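Local structure of homoserine kinase (Listeria monocytogenes, 3HUL) at residues A[27-32]-A[56-61]; A[44-49]-A[74-79]; A[112-117]-A[129-134]; A[156-161]-A[261-266]; A[241-246]-A[252-257]. The protein probably catalyses the ATP-dependent phosphorylation of L-homoserine to O-phospho-L-homoserine, a late step in making threonine from aspartate. All blocks are in the same frame, centred on the assembly; numbering follows the deposited sequence.

Contact 1: residues A[27-32]-A[56-61]; sequences LYLTLD and NVIIET
L31 and I58 reach toward each other from strand 27-32 and the first turn of the helix that begins at V57, and their branch ends meet in two places. CD1 of L31 lies 3.8 Å from CG2 of I58, while CD2 of L31 comes within 4.0 Å of CD1 of I58, so both methyls of the leucine are engaged. L29, two residues back on the same side of the strand, adds a looser touch, its CD2 4.4 Å from CD1 of I58. The isoleucine can straddle in this way because CG1 stands anti to its carbonyl carbon (chi1 -54°), leaving CG2 and the CD1 arm to face the strand separately. Behind it, N56 fixes the helix start: its OD1 accepts from I58 N at 2.9 Å as an N-cap bond in the carbonyl plane, and its ND2 is held by P51 O. V57 O, next along, takes both the N and the hydroxyl of T61, a turn further on. M76 of strand 72-78 touches L29, L31, N56 and I58, and A92 and A95 of helix 88-103 close in on I58 and L31. L29 also approaches A91, a predicted ATP-site residue. Strand and helix meet through methyl groups, with no hydrogen bond between; polar groups of each segment bond within it or elsewhere in the fold, and buried apolar packing joins helix 57-65 to the sheet of the N-terminal GHMP kinase domain.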
# COMPACT_ATOMS: atom_id res chain seq x y z
N LEU A 27 10.88 -9.73 -21.61
CA LEU A 27 11.59 -10.59 -22.57
C LEU A 27 11.23 -11.99 -22.13
O LEU A 27 10.99 -12.20 -20.94
CB LEU A 27 13.10 -10.39 -22.52
CG LEU A 27 13.70 -9.09 -23.06
CD1 LEU A 27 15.19 -9.06 -22.70
CD2 LEU A 27 13.49 -8.91 -24.61
N TYR A 28 11.15 -12.91 -23.08
CA TYR A 28 10.54 -14.22 -22.82
C TYR A 28 11.30 -15.42 -23.32
O TYR A 28 11.97 -15.37 -24.34
CB TYR A 28 9.09 -14.29 -23.34
CG TYR A 28 8.27 -13.11 -22.90
CD1 TYR A 28 7.75 -13.04 -21.60
CD2 TYR A 28 8.05 -12.05 -23.77
CE1 TYR A 28 7.02 -11.96 -21.20
CE2 TYR A 28 7.32 -10.96 -23.37
CZ TYR A 28 6.81 -10.92 -22.08
OH TYR A 28 6.08 -9.84 -21.67
N LEU A 29 11.19 -16.49 -22.53
CA LEU A 29 11.55 -17.82 -22.93
C LEU A 29 10.21 -18.46 -23.17
O LEU A 29 9.36 -18.49 -22.27
CB LEU A 29 12.34 -18.52 -21.82
CG LEU A 29 12.69 -20.02 -21.82
CD1 LEU A 29 12.51 -20.70 -23.15
CD2 LEU A 29 14.10 -20.26 -21.30
N THR A 30 10.00 -18.89 -24.42
CA THR A 30 8.78 -19.56 -24.84
C THR A 30 9.03 -21.00 -25.32
O THR A 30 9.78 -21.23 -26.28
CB THR A 30 8.05 -18.77 -25.97
OG1 THR A 30 7.86 -17.41 -25.57
CG2 THR A 30 6.69 -19.41 -26.26
N LEU A 31 8.37 -21.95 -24.66
CA LEU A 31 8.39 -23.35 -25.08
C LEU A 31 7.08 -23.76 -25.72
O LEU A 31 6.00 -23.46 -25.19
CB LEU A 31 8.65 -24.28 -23.89
CG LEU A 31 10.01 -24.24 -23.24
CD1 LEU A 31 9.97 -25.03 -21.94
CD2 LEU A 31 11.09 -24.77 -24.17
N ASP A 32 7.19 -24.49 -26.83
CA ASP A 32 6.05 -25.08 -27.53
C ASP A 32 6.21 -26.61 -27.47
O ASP A 32 7.08 -27.16 -28.14
CB ASP A 32 6.04 -24.54 -28.98
CG ASP A 32 4.79 -24.95 -29.78
OD1 ASP A 32 4.52 -24.28 -30.81
OD2 ASP A 32 4.09 -25.92 -29.42
N ASN A 56 20.15 -30.06 -21.88
CA ASN A 56 19.57 -28.73 -21.73
C ASN A 56 18.98 -28.57 -20.33
O ASN A 56 18.29 -29.48 -19.82
CB ASN A 56 18.49 -28.45 -22.78
CG ASN A 56 18.00 -27.03 -22.72
OD1 ASN A 56 17.38 -26.61 -21.74
ND2 ASN A 56 18.29 -26.25 -23.76
N VAL A 57 19.27 -27.42 -19.72
CA VAL A 57 18.85 -27.08 -18.36
C VAL A 57 17.35 -27.36 -18.10
O VAL A 57 16.98 -27.98 -17.10
CB VAL A 57 19.25 -25.60 -18.05
CG1 VAL A 57 18.49 -25.02 -16.88
CG2 VAL A 57 20.78 -25.50 -17.81
N ILE A 58 16.50 -26.92 -19.03
CA ILE A 58 15.05 -27.12 -18.97
C ILE A 58 14.70 -28.58 -18.75
O ILE A 58 13.96 -28.93 -17.82
CB ILE A 58 14.36 -26.60 -20.26
CG1 ILE A 58 14.75 -25.15 -20.53
CG2 ILE A 58 12.86 -26.80 -20.18
CD1 ILE A 58 14.35 -24.62 -21.84
N ILE A 59 15.26 -29.45 -19.58
CA ILE A 59 14.99 -30.89 -19.51
C ILE A 59 15.57 -31.56 -18.26
O ILE A 59 14.86 -32.33 -17.58
CB ILE A 59 15.41 -31.61 -20.84
CG1 ILE A 59 14.71 -30.94 -22.03
CG2 ILE A 59 15.04 -33.11 -20.79
CD1 ILE A 59 15.34 -31.20 -23.39
N GLU A 60 16.82 -31.26 -17.91
CA GLU A 60 17.42 -31.80 -16.66
C GLU A 60 16.61 -31.38 -15.46
O GLU A 60 16.43 -32.16 -14.50
CB GLU A 60 18.88 -31.34 -16.44
CG GLU A 60 19.87 -31.57 -17.59
CD GLU A 60 21.34 -31.46 -17.15
OE1 GLU A 60 21.76 -30.37 -16.71
OE2 GLU A 60 22.07 -32.48 -17.24
N THR A 61 16.15 -30.12 -15.47
CA THR A 61 15.33 -29.63 -14.36
C THR A 61 14.05 -30.44 -14.36
O THR A 61 13.63 -30.95 -13.33
CB THR A 61 14.98 -28.10 -14.46
OG1 THR A 61 16.15 -27.30 -14.60
CG2 THR A 61 14.19 -27.67 -13.25

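Contact 2: residues A[44-49]-A[74-79]; sequences HNIGGG and LVMTCD
I46 and H44 pack on M76 and C78 at the margin of the mixed sheet of the GHMP kinase N-terminal domain, where the chain leaves strand 41-43, a parallel partner of strand 72-78. The apolar part centres on CD1 of I46, which is wedged against two sulfur-containing residues: it lies 3.5 Å from SD of M76 and 3.6 Å from CB of C78. The isoleucine and methionine side chains cross at about a right angle, and bends at chi2 and chi3 of M76 bring its CE up to the same methyl. I46 also touches P82, a predicted ATP-site residue. H44 runs alongside M76, both pointing the same way, with their CB atoms 4.0 Å apart; CE then approaches the imidazole obliquely, nearest to CD2. The polar part belongs to the loop itself. NE2 of H44 is bonded to I50 O, and H52 stacks on the ring. With CG lodged between backbone N and carbonyl carbon (chi1 77°), the ring turns an edge toward its own loop, so that both nitrogens are bonded, consistent with a proton on NE2: ND1 receives I46 N at 2.9 Å, almost straight (168°) and close to the ring plane.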
# COMPACT_ATOMS: atom_id res chain seq x y z
N HIS A 44 15.74 -25.15 -31.61
CA HIS A 44 16.02 -23.75 -31.32
C HIS A 44 17.19 -23.24 -32.14
O HIS A 44 18.00 -24.04 -32.61
CB HIS A 44 16.29 -23.52 -29.83
CG HIS A 44 17.65 -23.95 -29.36
ND1 HIS A 44 18.80 -23.24 -29.64
CD2 HIS A 44 18.03 -24.98 -28.56
CE1 HIS A 44 19.83 -23.83 -29.06
NE2 HIS A 44 19.39 -24.89 -28.40
N ASN A 45 17.27 -21.92 -32.27
CA ASN A 45 18.42 -21.26 -32.88
C ASN A 45 19.05 -20.20 -31.96
O ASN A 45 19.42 -19.11 -32.40
CB ASN A 45 18.04 -20.67 -34.26
CG ASN A 45 16.71 -19.90 -34.24
OD1 ASN A 45 15.74 -20.30 -33.58
ND2 ASN A 45 16.65 -18.80 -34.98
N ILE A 46 19.19 -20.52 -30.67
CA ILE A 46 19.70 -19.56 -29.67
C ILE A 46 21.23 -19.37 -29.77
O ILE A 46 21.76 -18.33 -29.35
CB ILE A 46 19.26 -19.91 -28.21
CG1 ILE A 46 17.74 -19.80 -28.07
CG2 ILE A 46 19.95 -19.01 -27.17
CD1 ILE A 46 17.20 -20.46 -26.81
N GLY A 47 21.92 -20.37 -30.33
CA GLY A 47 23.36 -20.30 -30.49
C GLY A 47 24.09 -20.71 -29.23
O GLY A 47 23.49 -21.31 -28.33
N GLY A 48 25.38 -20.40 -29.16
CA GLY A 48 26.20 -20.74 -28.01
C GLY A 48 26.21 -22.24 -27.76
O GLY A 48 25.92 -23.04 -28.66
N GLY A 49 26.55 -22.62 -26.54
CA GLY A 49 26.57 -24.03 -26.19
C GLY A 49 25.28 -24.48 -25.54
O GLY A 49 25.33 -25.26 -24.58
N LEU A 74 10.25 -30.48 -28.54
CA LEU A 74 9.83 -29.13 -28.09
C LEU A 74 10.41 -28.11 -29.03
O LEU A 74 11.41 -28.38 -29.68
CB LEU A 74 10.31 -28.83 -26.66
CG LEU A 74 10.04 -29.89 -25.59
CD1 LEU A 74 11.29 -30.72 -25.35
CD2 LEU A 74 9.61 -29.26 -24.29
N VAL A 75 9.78 -26.95 -29.10
CA VAL A 75 10.28 -25.80 -29.85
C VAL A 75 10.44 -24.64 -28.87
O VAL A 75 9.53 -24.36 -28.09
CB VAL A 75 9.32 -25.39 -31.00
CG1 VAL A 75 9.98 -24.36 -31.92
CG2 VAL A 75 8.83 -26.62 -31.79
N MET A 76 11.59 -23.96 -28.95
CA MET A 76 11.99 -22.92 -28.00
C MET A 76 12.24 -21.60 -28.72
O MET A 76 13.06 -21.54 -29.63
CB MET A 76 13.27 -23.33 -27.26
CG MET A 76 13.30 -22.97 -25.77
SD MET A 76 14.84 -22.29 -25.08
CE MET A 76 15.97 -23.65 -25.18
N THR A 77 11.53 -20.55 -28.31
CA THR A 77 11.84 -19.17 -28.69
C THR A 77 12.34 -18.50 -27.40
O THR A 77 11.78 -18.70 -26.33
CB THR A 77 10.58 -18.43 -29.21
OG1 THR A 77 10.21 -18.96 -30.48
CG2 THR A 77 10.82 -16.94 -29.38
N CYS A 78 13.42 -17.74 -27.51
CA CYS A 78 13.97 -17.06 -26.35
C CYS A 78 14.73 -15.83 -26.78
O CYS A 78 15.76 -15.93 -27.44
CB CYS A 78 14.88 -17.97 -25.53
SG CYS A 78 15.34 -17.26 -23.90
N ASP A 79 14.20 -14.67 -26.41
CA ASP A 79 14.87 -13.40 -26.67
C ASP A 79 15.50 -12.80 -25.40
O ASP A 79 15.85 -11.63 -25.36
CB ASP A 79 13.98 -12.42 -27.46
CG ASP A 79 12.78 -11.89 -26.67
OD1 ASP A 79 12.28 -12.55 -25.73
OD2 ASP A 79 12.30 -10.78 -27.03

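Contact 3: residues A[112-117]-A[129-134]; sequences EKVRIA and PAVLGN
No ring, amide or carboxylate takes part where V114 meets V131; the guanidinium of R115, with CG1 of I116 over one face, toward its rim, belongs to a side chain that does not reach residues 129-134. The contact is a packing of two helices through branched aliphatic groups, and one methyl does most of the work. CG2 of V114 rests 3.8 Å from CB of V131 and stays within about 4 Å of both its methyls, CG1 at 4.0 Å and CG2 at 4.1 Å, so it sits over the fork of the valine, not against a single branch. The two valine side chains meet at a slant. V114 places that methyl by holding it anti to the carbonyl carbon, with CG1 anti to the backbone N (chi1 171°). The same CG2 touches L132, 4.0 Å from its CG, so this one methyl lies against two consecutive residues of the second helix. K113 adds its CB, 4.4 Å from CG1 of V131, before its extended chain departs to a salt bridge with E98. At G133 the second helix stops: its N still bonds to P129 O at 2.8 Å, but phi turns positive. L132 O accepts from R149 NE, tying the helix end to strand 144-150. Y147 of that strand packs on both V114 and L132, I97 of helix 88-103 lies against K113 and A117, and strand 3-12 covers P129 and A130, so helix 127-132 lies between helix 110-121 and the domain's sheet.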
# COMPACT_ATOMS: atom_id res chain seq x y z
N GLU A 112 5.38 -23.50 -4.10
CA GLU A 112 6.27 -24.68 -4.19
C GLU A 112 7.22 -24.52 -5.36
O GLU A 112 8.39 -24.85 -5.25
CB GLU A 112 5.48 -26.00 -4.33
CG GLU A 112 4.83 -26.50 -3.02
CD GLU A 112 3.93 -27.74 -3.25
OE1 GLU A 112 4.45 -28.88 -3.12
OE2 GLU A 112 2.73 -27.57 -3.58
N LYS A 113 6.71 -24.00 -6.47
CA LYS A 113 7.54 -23.74 -7.64
C LYS A 113 8.69 -22.78 -7.34
O LYS A 113 9.80 -22.96 -7.86
CB LYS A 113 6.70 -23.19 -8.78
CG LYS A 113 5.71 -24.17 -9.38
CD LYS A 113 4.85 -23.48 -10.45
CE LYS A 113 3.61 -24.31 -10.76
NZ LYS A 113 2.76 -23.63 -11.79
N VAL A 114 8.40 -21.75 -6.54
CA VAL A 114 9.41 -20.78 -6.14
C VAL A 114 10.39 -21.50 -5.25
O VAL A 114 11.61 -21.42 -5.48
CB VAL A 114 8.84 -19.50 -5.40
CG1 VAL A 114 9.98 -18.66 -4.82
CG2 VAL A 114 8.02 -18.64 -6.36
N ARG A 115 9.87 -22.20 -4.23
CA ARG A 115 10.76 -22.92 -3.32
C ARG A 115 11.73 -23.79 -4.10
O ARG A 115 12.93 -23.82 -3.80
CB ARG A 115 10.02 -23.78 -2.28
CG ARG A 115 11.05 -24.55 -1.40
CD ARG A 115 10.58 -25.86 -0.79
NE ARG A 115 9.91 -26.83 -1.67
CZ ARG A 115 10.50 -27.86 -2.30
NH1 ARG A 115 11.81 -28.07 -2.23
NH2 ARG A 115 9.75 -28.68 -3.01
N ILE A 116 11.20 -24.48 -5.12
CA ILE A 116 11.97 -25.48 -5.87
C ILE A 116 13.01 -24.81 -6.75
O ILE A 116 14.16 -25.25 -6.82
CB ILE A 116 11.04 -26.39 -6.73
CG1 ILE A 116 10.22 -27.33 -5.83
CG2 ILE A 116 11.84 -27.14 -7.80
CD1 ILE A 116 9.01 -27.97 -6.51
N ALA A 117 12.59 -23.74 -7.42
CA ALA A 117 13.51 -23.01 -8.30
C ALA A 117 14.64 -22.34 -7.51
O ALA A 117 15.78 -22.27 -7.99
CB ALA A 117 12.74 -21.98 -9.15
N PRO A 129 10.37 -13.66 -8.94
CA PRO A 129 9.65 -12.83 -9.94
C PRO A 129 9.39 -13.57 -11.28
O PRO A 129 8.40 -13.26 -11.94
CB PRO A 129 10.56 -11.60 -10.12
CG PRO A 129 11.83 -11.90 -9.47
CD PRO A 129 11.65 -13.06 -8.53
N ALA A 130 10.22 -14.54 -11.66
CA ALA A 130 9.94 -15.32 -12.87
C ALA A 130 8.64 -16.11 -12.71
O ALA A 130 7.85 -16.22 -13.64
CB ALA A 130 11.11 -16.26 -13.24
N VAL A 131 8.40 -16.63 -11.51
CA VAL A 131 7.14 -17.32 -11.23
C VAL A 131 5.98 -16.35 -10.93
O VAL A 131 4.88 -16.56 -11.38
CB VAL A 131 7.29 -18.29 -10.06
CG1 VAL A 131 5.93 -18.98 -9.72
CG2 VAL A 131 8.34 -19.33 -10.38
N LEU A 132 6.23 -15.30 -10.16
CA LEU A 132 5.13 -14.53 -9.54
C LEU A 132 4.80 -13.28 -10.32
O LEU A 132 3.69 -12.76 -10.24
CB LEU A 132 5.51 -14.16 -8.12
CG LEU A 132 5.83 -15.42 -7.30
CD1 LEU A 132 6.28 -14.99 -5.95
CD2 LEU A 132 4.59 -16.37 -7.23
N GLY A 133 5.77 -12.82 -11.10
CA GLY A 133 5.60 -11.63 -11.90
C GLY A 133 5.92 -10.41 -11.05
O GLY A 133 5.98 -10.47 -9.82
N ASN A 134 6.13 -9.30 -11.74
CA ASN A 134 6.34 -8.02 -11.12
C ASN A 134 7.58 -7.96 -10.22
O ASN A 134 8.63 -8.50 -10.57
CB ASN A 134 5.06 -7.59 -10.39
CG ASN A 134 4.71 -6.16 -10.66
OD1 ASN A 134 5.57 -5.28 -10.52
ND2 ASN A 134 3.48 -5.91 -11.07

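Contact 4: residues A[156-161]-A[261-266]; sequences ALIAFI and NKLQTS
I158 carries the contact between strand 156-161 and helix 260-268, projecting from the strand toward L263 and Q264. From CB the side chain divides: CG2 stands anti to the backbone N, whereas CG1 lies anti to the carbonyl carbon (chi1 -75°) and heads for the helix. CG1 comes to 4.2 Å from the backbone N of Q264, a van der Waals approach and no bond. Beyond it, a turn of chi2 to 89° takes the chain out of its extended form and lays CD1 3.8 Å from CB of L263. The isoleucine and leucine side chains cross at about a right angle, and the touch falls at CB of L263, whose outer part packs on A255 of the adjoining strand. V276 and L267 also pack on I158. Q264 borders the contact with its amide directed elsewhere, NE2 bonding to V276 O of strand 275-280. The touch is van der Waals packing of I158, with no hydrogen bond across; a polar tie from helix to sheet runs through Q264 NE2 to the neighbouring strand, consistent with a helical layer laid on the antiparallel sheet of the C-terminal GHMP kinase domain.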
# COMPACT_ATOMS: atom_id res chain seq x y z
N ALA A 156 9.69 2.46 -16.88
CA ALA A 156 10.21 1.70 -18.00
C ALA A 156 11.71 1.45 -17.84
O ALA A 156 12.39 2.12 -17.06
CB ALA A 156 9.91 2.38 -19.32
N LEU A 157 12.23 0.46 -18.53
CA LEU A 157 13.66 0.18 -18.42
C LEU A 157 14.37 0.24 -19.77
O LEU A 157 13.86 -0.25 -20.78
CB LEU A 157 13.89 -1.17 -17.77
CG LEU A 157 13.49 -1.27 -16.29
CD1 LEU A 157 12.01 -1.71 -16.17
CD2 LEU A 157 14.40 -2.25 -15.61
N ILE A 158 15.53 0.87 -19.79
CA ILE A 158 16.36 0.83 -20.98
C ILE A 158 17.55 -0.05 -20.69
O ILE A 158 18.35 0.22 -19.81
CB ILE A 158 16.81 2.24 -21.43
CG1 ILE A 158 15.64 2.99 -22.09
CG2 ILE A 158 17.95 2.14 -22.41
CD1 ILE A 158 14.80 3.78 -21.13
N ALA A 159 17.66 -1.13 -21.46
CA ALA A 159 18.69 -2.13 -21.25
C ALA A 159 19.82 -1.96 -22.27
O ALA A 159 19.58 -1.98 -23.48
CB ALA A 159 18.09 -3.52 -21.37
N PHE A 160 21.04 -1.79 -21.77
CA PHE A 160 22.21 -1.93 -22.62
C PHE A 160 22.63 -3.38 -22.57
O PHE A 160 23.21 -3.83 -21.58
CB PHE A 160 23.37 -1.10 -22.09
CG PHE A 160 23.24 0.36 -22.31
CD1 PHE A 160 23.91 0.97 -23.36
CD2 PHE A 160 22.48 1.15 -21.43
CE1 PHE A 160 23.83 2.34 -23.55
CE2 PHE A 160 22.39 2.52 -21.62
CZ PHE A 160 23.07 3.12 -22.68
N ILE A 161 22.34 -4.11 -23.64
CA ILE A 161 22.67 -5.51 -23.70
C ILE A 161 23.93 -5.73 -24.57
O ILE A 161 23.84 -5.68 -25.80
CB ILE A 161 21.48 -6.31 -24.22
CG1 ILE A 161 20.29 -6.12 -23.26
CG2 ILE A 161 21.86 -7.79 -24.43
CD1 ILE A 161 19.01 -6.57 -23.83
N ASN A 261 10.87 6.30 -24.70
CA ASN A 261 11.23 6.38 -26.14
C ASN A 261 12.37 7.37 -26.39
O ASN A 261 13.34 7.06 -27.10
CB ASN A 261 10.00 6.77 -26.98
CG ASN A 261 8.96 5.66 -27.04
OD1 ASN A 261 9.19 4.56 -26.53
ND2 ASN A 261 7.82 5.93 -27.66
N LYS A 262 12.25 8.55 -25.78
CA LYS A 262 13.20 9.61 -25.98
C LYS A 262 14.53 9.26 -25.28
O LYS A 262 15.61 9.63 -25.78
CB LYS A 262 12.59 10.99 -25.58
CG LYS A 262 12.78 11.44 -24.15
N LEU A 263 14.45 8.52 -24.16
CA LEU A 263 15.66 8.00 -23.50
C LEU A 263 16.36 6.93 -24.29
O LEU A 263 17.58 6.91 -24.31
CB LEU A 263 15.37 7.45 -22.10
CG LEU A 263 15.77 8.39 -20.96
CD1 LEU A 263 15.38 7.79 -19.63
CD2 LEU A 263 17.28 8.63 -21.02
N GLN A 264 15.62 6.04 -24.92
CA GLN A 264 16.23 5.04 -25.77
C GLN A 264 17.08 5.75 -26.84
O GLN A 264 18.29 5.58 -26.90
CB GLN A 264 15.19 4.15 -26.44
CG GLN A 264 15.80 3.01 -27.30
CD GLN A 264 14.73 2.04 -27.84
OE1 GLN A 264 13.72 2.46 -28.38
NE2 GLN A 264 14.97 0.74 -27.69
N THR A 265 16.41 6.59 -27.64
CA THR A 265 17.02 7.39 -28.72
C THR A 265 18.25 8.13 -28.24
O THR A 265 19.32 7.99 -28.81
CB THR A 265 15.95 8.35 -29.34
OG1 THR A 265 14.88 7.54 -29.81
CG2 THR A 265 16.51 9.17 -30.54
N SER A 266 18.09 8.89 -27.17
CA SER A 266 19.18 9.60 -26.54
C SER A 266 20.39 8.72 -26.12
O SER A 266 21.56 9.10 -26.31
CB SER A 266 18.61 10.29 -25.32
OG SER A 266 19.48 11.28 -24.86

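Contact 5: residues A[241-246]-A[252-257]; sequences AACLSG and LVFAPR
A241-C243 and L252-F254 pair antiparallel as a β-hairpin, their N-to-C directions 152° apart, with A241-F254 and C243-L252 as hydrogen-bonded pairs on either side of the non-hydrogen-bonded pair A242-V253: F254 N bonds to A241 O at 2.8 Å, and C243 and L252 exchange two bonds, L252 N to C243 O being 2.7 Å. On the face of A242 and V253, CB of A242 meets CG2 of V253 at 4.1 Å. On the other face SG of C243 approaches the F254 ring obliquely, 5.5 Å from its centroid, while A241 O lies at the ring's edge. Past the paired part, S245 leans on L252: held anti to the backbone N (chi1 -173°), its OG packs on CD1 of L252 at 3.5 Å and is hydrogen-bonded to T11 OG1 and G85 O. S245 packs on L86 as well, linking the hairpin to the predicted ATP-binding loop. I230 and A234 of helix 227-235 and L267 of helix 260-268 cover the A242-V253 face; L157 of strand 156-161 packs on L252 and F254 from the next strand, and P256 touches N258 of a second subunit.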
# COMPACT_ATOMS: atom_id res chain seq x y z
N ALA A 241 17.89 6.12 -12.22
CA ALA A 241 19.06 5.33 -11.86
C ALA A 241 19.54 4.53 -13.07
O ALA A 241 18.76 4.24 -13.97
CB ALA A 241 18.70 4.37 -10.72
N ALA A 242 20.81 4.16 -13.05
CA ALA A 242 21.38 3.21 -14.00
C ALA A 242 22.20 2.23 -13.15
O ALA A 242 23.03 2.66 -12.33
CB ALA A 242 22.27 3.92 -15.06
N CYS A 243 21.95 0.94 -13.33
CA CYS A 243 22.59 -0.10 -12.53
C CYS A 243 22.94 -1.28 -13.39
O CYS A 243 22.26 -1.57 -14.39
CB CYS A 243 21.60 -0.62 -11.48
SG CYS A 243 20.89 0.68 -10.52
N LEU A 244 23.97 -2.00 -12.98
CA LEU A 244 24.10 -3.38 -13.45
C LEU A 244 22.83 -4.17 -13.14
O LEU A 244 22.21 -4.00 -12.08
CB LEU A 244 25.33 -4.06 -12.85
CG LEU A 244 26.65 -3.49 -13.36
CD1 LEU A 244 27.79 -4.06 -12.49
CD2 LEU A 244 26.85 -3.82 -14.84
N SER A 245 22.43 -4.99 -14.11
CA SER A 245 21.38 -5.98 -13.93
C SER A 245 22.01 -7.25 -13.33
O SER A 245 22.85 -7.89 -13.96
CB SER A 245 20.75 -6.29 -15.28
OG SER A 245 19.63 -7.12 -15.13
N GLY A 246 21.62 -7.59 -12.10
CA GLY A 246 22.16 -8.77 -11.41
C GLY A 246 23.67 -8.70 -11.35
O GLY A 246 24.22 -7.72 -10.86
N LEU A 252 20.95 -1.56 -16.73
CA LEU A 252 19.58 -1.07 -16.83
C LEU A 252 19.47 0.37 -16.37
O LEU A 252 20.05 0.77 -15.36
CB LEU A 252 18.60 -1.95 -16.04
CG LEU A 252 18.45 -3.40 -16.48
CD1 LEU A 252 17.78 -4.21 -15.37
CD2 LEU A 252 17.69 -3.55 -17.81
N VAL A 253 18.70 1.15 -17.13
CA VAL A 253 18.38 2.50 -16.78
C VAL A 253 16.92 2.47 -16.37
O VAL A 253 16.07 1.98 -17.10
CB VAL A 253 18.57 3.47 -17.99
CG1 VAL A 253 18.04 4.89 -17.70
CG2 VAL A 253 20.07 3.52 -18.44
N PHE A 254 16.62 2.99 -15.19
CA PHE A 254 15.23 3.03 -14.72
C PHE A 254 14.70 4.45 -14.95
O PHE A 254 15.34 5.41 -14.57
CB PHE A 254 15.15 2.63 -13.23
CG PHE A 254 15.54 1.18 -12.94
CD1 PHE A 254 14.56 0.21 -12.66
CD2 PHE A 254 16.88 0.79 -12.92
CE1 PHE A 254 14.91 -1.14 -12.41
CE2 PHE A 254 17.26 -0.55 -12.66
CZ PHE A 254 16.26 -1.52 -12.40
N ALA A 255 13.53 4.58 -15.57
CA ALA A 255 13.02 5.92 -15.96
C ALA A 255 11.52 6.01 -15.97
O ALA A 255 10.85 5.03 -16.23
CB ALA A 255 13.55 6.27 -17.38
N PRO A 256 10.97 7.21 -15.72
CA PRO A 256 9.54 7.43 -15.89
C PRO A 256 9.11 6.89 -17.27
O PRO A 256 9.87 7.00 -18.26
CB PRO A 256 9.41 8.94 -15.88
CG PRO A 256 10.56 9.41 -15.07
CD PRO A 256 11.67 8.44 -15.33
N ARG A 257 7.91 6.32 -17.33
CA ARG A 257 7.43 5.78 -18.59
C ARG A 257 7.32 6.78 -19.73
O ARG A 257 7.55 6.41 -20.87
CB ARG A 257 6.10 5.06 -18.45
CG ARG A 257 6.24 3.58 -18.73
CD ARG A 257 5.00 3.03 -19.40
NE ARG A 257 4.26 2.21 -18.45
CZ ARG A 257 3.35 1.30 -18.79
NH1 ARG A 257 3.06 1.09 -20.07
NH2 ARG A 257 2.74 0.58 -17.84

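Contacts 1 and 2 lie 9 Å apart, centre to centre, on one mixed sheet: their segments alternate along the chain, strands 27-36 and 72-78 pair directly, and the side chain of M76 touches residues of both contacts. Contact 3 follows in sequence, about 15 Å from contact 1 between centres, and both lie against helix 88-103. Contacts 4 and 5, also 9 Å apart, share the four-stranded antiparallel sheet of the C-terminal part, contact 5 nested within the loop that contact 4 closes. Centres of the two pairs lie 25 to 27 Å apart. Segments of contacts 1, 2, 4 and 5 reach residues of the predicted ATP site, which is consistent with nucleotide binding where the two parts meet.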